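Local coordinates for purine nucleoside phosphorylase (Schistosoma mansoni, PDB 6B37), which catalyses the reversible phosphorolysis of purine nucleosides, probably inosine and guanosine above all, to the free base and ribose 1-phosphate, at residues 114-119 with 275-280; 191-196 with 215-220. All blocks are in the same frame, centred on the assembly; numbering follows the deposited sequence.

Interaction 1: residues 114-119 with 275-280. With CGD (1,3-benzothiazol-2-ol), chain H; DMS (dimethyl sulfoxide), chain D.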
loop_
_atom_site.group_PDB
_atom_site.type_symbol
_atom_site.label_atom_id
_atom_site.label_comp_id
_atom_site.label_asym_id
_atom_site.label_seq_id
_atom_site.Cartn_x
_atom_site.Cartn_y
_atom_site.Cartn_z
ATOM N N LEU A 114 1.806 -4.291 -26.925
ATOM C CA LEU A 114 3.220 -3.932 -26.854
ATOM C C LEU A 114 3.349 -2.651 -26.034
ATOM O O LEU A 114 2.662 -1.671 -26.313
ATOM C CB LEU A 114 3.821 -3.741 -28.271
ATOM C CG LEU A 114 3.588 -4.846 -29.299
ATOM C CD1 LEU A 114 4.236 -4.486 -30.630
ATOM C CD2 LEU A 114 4.139 -6.176 -28.820
ATOM N N ILE A 115 4.243 -2.648 -25.027
ATOM C CA ILE A 115 4.366 -1.551 -24.058
ATOM C C ILE A 115 5.832 -1.146 -23.887
ATOM O O ILE A 115 6.707 -2.010 -23.775
ATOM C CB ILE A 115 3.801 -1.943 -22.669
ATOM C CG1 ILE A 115 2.358 -2.414 -22.777
ATOM C CG2 ILE A 115 3.911 -0.766 -21.708
ATOM C CD1 ILE A 115 1.782 -2.991 -21.434
ATOM N N THR A 116 6.101 0.170 -23.848
ATOM C CA THR A 116 7.405 0.683 -23.423
ATOM C C THR A 116 7.237 1.641 -22.241
ATOM O O THR A 116 6.166 2.205 -22.011
ATOM C CB THR A 116 8.169 1.399 -24.553
ATOM O OG1 THR A 116 7.414 2.521 -25.043
ATOM C CG2 THR A 116 8.489 0.435 -25.729
ATOM N N ASN A 117 8.327 1.807 -21.480
ATOM C CA ASN A 117 8.360 2.738 -20.354
ATOM C C ASN A 117 9.798 3.197 -20.098
ATOM O O ASN A 117 10.751 2.627 -20.639
ATOM C CB ASN A 117 7.758 2.118 -19.071
ATOM C CG ASN A 117 8.512 0.911 -18.572
ATOM O OD1 ASN A 117 9.689 1.009 -18.244
ATOM N ND2 ASN A 117 7.815 -0.225 -18.414
ATOM N N LEU A 118 9.936 4.283 -19.328
ATOM C CA LEU A 118 11.220 4.729 -18.786
ATOM C C LEU A 118 11.350 4.274 -17.332
ATOM O O LEU A 118 10.384 4.352 -16.560
ATOM C CB LEU A 118 11.345 6.245 -18.896
ATOM C CG LEU A 118 11.815 6.680 -20.287
ATOM C CD1 LEU A 118 11.248 8.025 -20.634
ATOM C CD2 LEU A 118 13.342 6.688 -20.315
ATOM N N ALA A 119 12.533 3.772 -16.953
ATOM C CA ALA A 119 12.705 3.147 -15.643
ATOM C C ALA A 119 14.094 3.424 -15.079
ATOM O O ALA A 119 15.041 3.754 -15.807
ATOM C CB ALA A 119 12.468 1.638 -15.717
ATOM N N MET A 275 12.428 1.868 -34.588
ATOM C CA MET A 275 12.743 0.877 -35.614
ATOM C C MET A 275 12.544 -0.539 -35.100
ATOM O O MET A 275 12.046 -1.412 -35.825
ATOM C CB MET A 275 14.186 1.063 -36.073
ATOM C CG MET A 275 14.405 2.336 -36.821
ATOM S SD MET A 275 15.994 2.306 -37.649
ATOM C CE MET A 275 15.680 1.103 -38.940
ATOM N N TRP A 276 12.970 -0.785 -33.864
ATOM C CA TRP A 276 12.808 -2.089 -33.227
ATOM C C TRP A 276 11.340 -2.497 -33.155
ATOM O O TRP A 276 10.976 -3.626 -33.518
ATOM C CB TRP A 276 13.429 -2.013 -31.836
ATOM C CG TRP A 276 13.698 -3.297 -31.136
ATOM C CD1 TRP A 276 13.684 -4.549 -31.660
ATOM C CD2 TRP A 276 14.053 -3.438 -29.754
ATOM N NE1 TRP A 276 14.015 -5.472 -30.689
ATOM C CE2 TRP A 276 14.246 -4.809 -29.509
ATOM C CE3 TRP A 276 14.225 -2.533 -28.703
ATOM C CZ2 TRP A 276 14.600 -5.300 -28.254
ATOM C CZ3 TRP A 276 14.579 -3.024 -27.455
ATOM C CH2 TRP A 276 14.757 -4.388 -27.241
ATOM N N PHE A 277 10.479 -1.597 -32.676
ATOM C CA PHE A 277 9.069 -1.964 -32.470
ATOM C C PHE A 277 8.333 -2.061 -33.813
ATOM O O PHE A 277 7.394 -2.858 -33.948
ATOM C CB PHE A 277 8.396 -0.994 -31.492
ATOM C CG PHE A 277 8.471 -1.477 -30.047
ATOM C CD1 PHE A 277 7.351 -1.856 -29.343
ATOM C CD2 PHE A 277 9.704 -1.618 -29.452
ATOM C CE1 PHE A 277 7.474 -2.329 -28.038
ATOM C CE2 PHE A 277 9.831 -2.097 -28.173
ATOM C CZ PHE A 277 8.730 -2.453 -27.469
ATOM N N LYS A 278 8.761 -1.296 -34.825
ATOM C CA LYS A 278 8.180 -1.458 -36.155
ATOM C C LYS A 278 8.446 -2.864 -36.683
ATOM O O LYS A 278 7.545 -3.508 -37.240
ATOM C CB LYS A 278 8.735 -0.397 -37.119
ATOM C CG LYS A 278 8.172 -0.457 -38.535
ATOM C CD LYS A 278 8.725 0.691 -39.386
ATOM C CE LYS A 278 8.512 0.447 -40.867
ATOM N NZ LYS A 278 9.055 1.564 -41.693
ATOM N N GLU A 279 9.667 -3.371 -36.490
ATOM C CA GLU A 279 9.991 -4.720 -36.956
ATOM C C GLU A 279 9.285 -5.789 -36.123
ATOM O O GLU A 279 8.841 -6.805 -36.673
ATOM C CB GLU A 279 11.510 -4.937 -36.954
ATOM C CG GLU A 279 12.004 -6.324 -37.470
ATOM C CD GLU A 279 11.784 -6.582 -38.962
ATOM O OE1 GLU A 279 11.202 -5.732 -39.668
ATOM O OE2 GLU A 279 12.205 -7.661 -39.432
ATOM N N ILE A 280 9.188 -5.600 -34.800
ATOM C CA ILE A 280 8.433 -6.540 -33.968
ATOM C C ILE A 280 7.002 -6.664 -34.482
ATOM O O ILE A 280 6.493 -7.773 -34.689
ATOM C CB ILE A 280 8.462 -6.111 -32.478
ATOM C CG1 ILE A 280 9.880 -6.262 -31.903
ATOM C CG2 ILE A 280 7.495 -6.937 -31.648
ATOM C CD1 ILE A 280 10.100 -5.540 -30.547
HETATM C C4 CGD H . 13.522 6.952 -14.541
HETATM C C5 CGD H . 12.340 6.745 -14.460
HETATM C C6 CGD H . 11.584 6.264 -13.287
HETATM C C3 CGD H . 14.254 6.839 -13.775
HETATM C C2 CGD H . 14.054 6.478 -12.664
HETATM C C1 CGD H . 12.751 6.081 -12.103
HETATM O O CGD H . 9.769 4.992 -10.194
HETATM C C CGD H . 10.627 5.453 -11.174
HETATM S S CGD H . 10.160 5.866 -12.719
HETATM N N CGD H . 12.085 5.584 -10.799
HETATM S S DMS D . 6.493 6.201 -18.407
HETATM O O DMS D . 7.649 6.342 -19.344
HETATM C C1 DMS D . 4.955 6.316 -19.296
HETATM C C2 DMS D . 6.491 4.740 -17.445
#

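Interaction 2: residues 191-196 with 215-220. With CGD (1,3-benzothiazol-2-ol), chain H.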
loop_
_atom_site.group_PDB
_atom_site.type_symbol
_atom_site.label_atom_id
_atom_site.label_comp_id
_atom_site.label_asym_id
_atom_site.label_seq_id
_atom_site.Cartn_x
_atom_site.Cartn_y
_atom_site.Cartn_z
ATOM N N GLU A 191 17.415 -8.794 -19.634
ATOM C CA GLU A 191 16.109 -9.199 -19.116
ATOM C C GLU A 191 16.065 -8.928 -17.615
ATOM O O GLU A 191 17.111 -8.872 -16.961
ATOM C CB GLU A 191 15.825 -10.686 -19.413
ATOM C CG GLU A 191 16.688 -11.688 -18.666
ATOM C CD GLU A 191 16.269 -13.122 -18.957
ATOM O OE1 GLU A 191 15.530 -13.337 -19.944
ATOM O OE2 GLU A 191 16.674 -14.030 -18.202
ATOM N N GLY A 192 14.865 -8.742 -17.055
ATOM C CA GLY A 192 14.799 -8.423 -15.633
ATOM C C GLY A 192 13.394 -8.304 -15.069
ATOM O O GLY A 192 12.389 -8.305 -15.794
ATOM N N VAL A 193 13.361 -8.187 -13.731
ATOM C CA VAL A 193 12.145 -8.039 -12.922
ATOM C C VAL A 193 11.877 -6.555 -12.649
ATOM O O VAL A 193 12.776 -5.836 -12.188
ATOM C CB VAL A 193 12.300 -8.811 -11.604
ATOM C CG1 VAL A 193 11.107 -8.565 -10.684
ATOM C CG2 VAL A 193 12.499 -10.333 -11.847
ATOM N N TYR A 194 10.637 -6.109 -12.920
ATOM C CA TYR A 194 10.188 -4.714 -12.781
ATOM C C TYR A 194 9.430 -4.487 -11.468
ATOM O O TYR A 194 8.405 -5.130 -11.225
ATOM C CB TYR A 194 9.285 -4.359 -13.950
ATOM C CG TYR A 194 8.716 -2.959 -14.044
ATOM C CD1 TYR A 194 9.276 -2.020 -14.890
ATOM C CD2 TYR A 194 7.555 -2.613 -13.374
ATOM C CE1 TYR A 194 8.726 -0.753 -15.036
ATOM C CE2 TYR A 194 7.004 -1.358 -13.521
ATOM C CZ TYR A 194 7.590 -0.426 -14.340
ATOM O OH TYR A 194 7.050 0.818 -14.542
ATOM N N ALA A 195 9.943 -3.566 -10.638
ATOM C CA ALA A 195 9.253 -3.125 -9.429
ATOM C C ALA A 195 8.341 -1.949 -9.757
ATOM O O ALA A 195 8.792 -0.956 -10.325
ATOM C CB ALA A 195 10.270 -2.694 -8.374
ATOM N N PHE A 196 7.063 -2.045 -9.384
ATOM C CA PHE A 196 6.090 -0.956 -9.559
ATOM C C PHE A 196 6.093 -0.059 -8.317
ATOM O O PHE A 196 5.647 -0.490 -7.241
ATOM C CB PHE A 196 4.706 -1.553 -9.812
ATOM C CG PHE A 196 3.585 -0.539 -10.003
ATOM C CD1 PHE A 196 3.827 0.744 -10.445
ATOM C CD2 PHE A 196 2.240 -0.936 -9.802
ATOM C CE1 PHE A 196 2.782 1.678 -10.619
ATOM C CE2 PHE A 196 1.208 -0.027 -9.987
ATOM C CZ PHE A 196 1.467 1.283 -10.414
ATOM N N GLY A 215 15.501 -8.381 -4.940
ATOM C CA GLY A 215 15.578 -9.036 -6.225
ATOM C C GLY A 215 15.022 -8.246 -7.388
ATOM O O GLY A 215 14.786 -8.828 -8.454
ATOM N N CYS A 216 14.819 -6.940 -7.229
ATOM C CA CYS A 216 14.340 -6.115 -8.327
ATOM C C CYS A 216 15.483 -5.709 -9.244
ATOM O O CYS A 216 16.581 -5.375 -8.783
ATOM C CB CYS A 216 13.659 -4.862 -7.795
ATOM S SG CYS A 216 12.272 -5.233 -6.673
ATOM N N ASP A 217 15.213 -5.691 -10.549
ATOM C CA ASP A 217 16.221 -5.261 -11.511
ATOM C C ASP A 217 16.026 -3.831 -12.012
ATOM O O ASP A 217 17.018 -3.148 -12.303
ATOM C CB ASP A 217 16.253 -6.223 -12.710
ATOM C CG ASP A 217 16.642 -7.645 -12.296
ATOM O OD1 ASP A 217 17.731 -7.802 -11.692
ATOM O OD2 ASP A 217 15.867 -8.597 -12.545
ATOM N N VAL A 218 14.773 -3.370 -12.111
ATOM C CA VAL A 218 14.418 -2.023 -12.554
ATOM C C VAL A 218 13.226 -1.558 -11.722
ATOM O O VAL A 218 12.515 -2.369 -11.113
ATOM C CB VAL A 218 14.084 -1.940 -14.064
ATOM C CG1 VAL A 218 15.187 -2.584 -14.919
ATOM C CG2 VAL A 218 12.748 -2.577 -14.405
ATOM N N VAL A 219 12.980 -0.243 -11.740
ATOM C CA VAL A 219 11.856 0.360 -11.006
ATOM C C VAL A 219 11.178 1.429 -11.871
ATOM O O VAL A 219 11.847 2.294 -12.455
ATOM C CB VAL A 219 12.306 0.929 -9.629
ATOM C CG1 VAL A 219 13.444 1.941 -9.729
ATOM C CG2 VAL A 219 11.118 1.494 -8.853
ATOM N N GLY A 220 9.837 1.394 -11.920
ATOM C CA GLY A 220 9.077 2.379 -12.685
ATOM C C GLY A 220 7.705 2.652 -12.088
ATOM O O GLY A 220 7.273 1.951 -11.166
HETATM C C4 CGD H . 13.522 6.952 -14.541
HETATM C C5 CGD H . 12.340 6.745 -14.460
HETATM C C6 CGD H . 11.584 6.264 -13.287
HETATM C C3 CGD H . 14.254 6.839 -13.775
HETATM C C2 CGD H . 14.054 6.478 -12.664
HETATM C C1 CGD H . 12.751 6.081 -12.103
HETATM O O CGD H . 9.769 4.992 -10.194
HETATM C C CGD H . 10.627 5.453 -11.174
HETATM S S CGD H . 10.160 5.866 -12.719
HETATM N N CGD H . 12.085 5.584 -10.799
#

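Interaction 1: residues 114-119 with 275-280
Thr116 meets Phe277 with its methyl while its OG1 is gripped elsewhere: that hydroxyl is hydrogen-bonded to Gly34 N and to the terminal hydroxyl of the modified residue CME at position 33. Two partners thus fix the rotation of this buried side chain. OG1 sits between backbone N and carbonyl carbon (chi1 60°), which places CG2 opposite the carbonyl carbon and over one face of the Phe277 ring. The methyl lies above the rim rather than the centre, with Thr116 CG2 3.4 Å from Phe277 CZ, and the two side chains arrive from opposite directions. On the other face of that ring lies Ile280 CD1, from the next helical turn, 4.1 Å above the plane and likewise displaced toward the rim. Leu114 instead approaches at the ring edge, near its plane, with Leu114 CB 3.9 Å from Phe277 CE1. Its CD1 then reaches Ile280 CG2 at 4.2 Å. No hydrogen bond crosses between the segments, and all five touching residues are buried, so packing alone joins them.

Farther along the strand, Leu118 N donates to the oxygen of a dimethyl sulfoxide molecule at 3.1 Å, and Ala119 C lies 3.6 Å from C4 of the bound 1,3-benzothiazol-2-ol. The local axes of strand and helix are 11.0 Å apart and run nearly antiparallel, at 168°. Strand 112-121 belongs to the mixed sheet of this phosphorylase fold, beside strands 29-31 and 236-246; helix 259-283 packs on it, with helix 170-182 against Ile280.

Interaction 2: residues 191-196 with 215-220
Tyr194 lays its ring over Gly220, whose backbone N sits over one ring face, and the fit is tight: Tyr194 CZ is 3.6 Å from Gly220 CA and Tyr194 OH only 3.1 Å from Gly220 C. CG lies trans to the backbone N (chi1 -179°), which sends the ring diagonally, forward and across onto Gly220 of the neighbouring strand, and its hydroxyl continues to a hydrogen bond with Ser222 N. The Val218 side chain crosses that of Tyr194 at about a right angle, bringing Val218 CG2 to 3.5 Å from Tyr194 CD1. Ala195 emerges on the other face of the sheet, where its CB touches Cys216 SG at 3.7 Å.

The backbones pair in parallel, Tyr194 with Val218, Ala195 with Val219 and Phe196 with Gly220. Ala195 N donates to Val218 O, and Gly220 N to Ala195 O. At the entry to this pairing the pattern changes. Val193 O accepts from both Asp217 N (2.9 Å) and Val218 N (3.2 Å), while Val193 N bonds to the anti lone pair of Asp217 OD2 at 2.8 Å and 167°. Asn123 ND2 bonds to the other carboxylate oxygen, OD1, so both oxygens have a partner.

The two strands and helix 205-213, which ends in a Schellman motif at Gly215, form a beta-alpha-beta unit, and Val193 also packs on Asp206 of the second subunit. Val219 O lies 3.6 Å from carbon C of the bound benzothiazolol. Chemically, the Asp217 carboxylate does the work regular parallel pairing would give to the carbonyl of Cys216, and hydrogen bonds from the Val193 N-H and the Asn123 side-chain amide probably favour the charged form.

Overall arrangement
Both contacts are buried and belong to one mixed sheet, in which strands 112-121 and 218-220 are antiparallel neighbours; their centres are about 17 Å apart. Interaction 1 fastens a helix to the sheet by packing, with no hydrogen bond between the two segments, mostly through apolar side chains and the methyl of Thr116, whereas interaction 2 joins strands within the sheet by backbone bonds and a carboxylate. Along the chain, interaction 2 falls inside the loop closed by interaction 1. They meet directly where Ala119 CB packs 3.4 Å from Val219 O and Asn117 ND2 lies 3.5 Å from Tyr194 CE1. Both also touch the benzothiazolol, itself hydrogen-bonded to Asn197, consistent with their strand ends helping to line a ligand pocket.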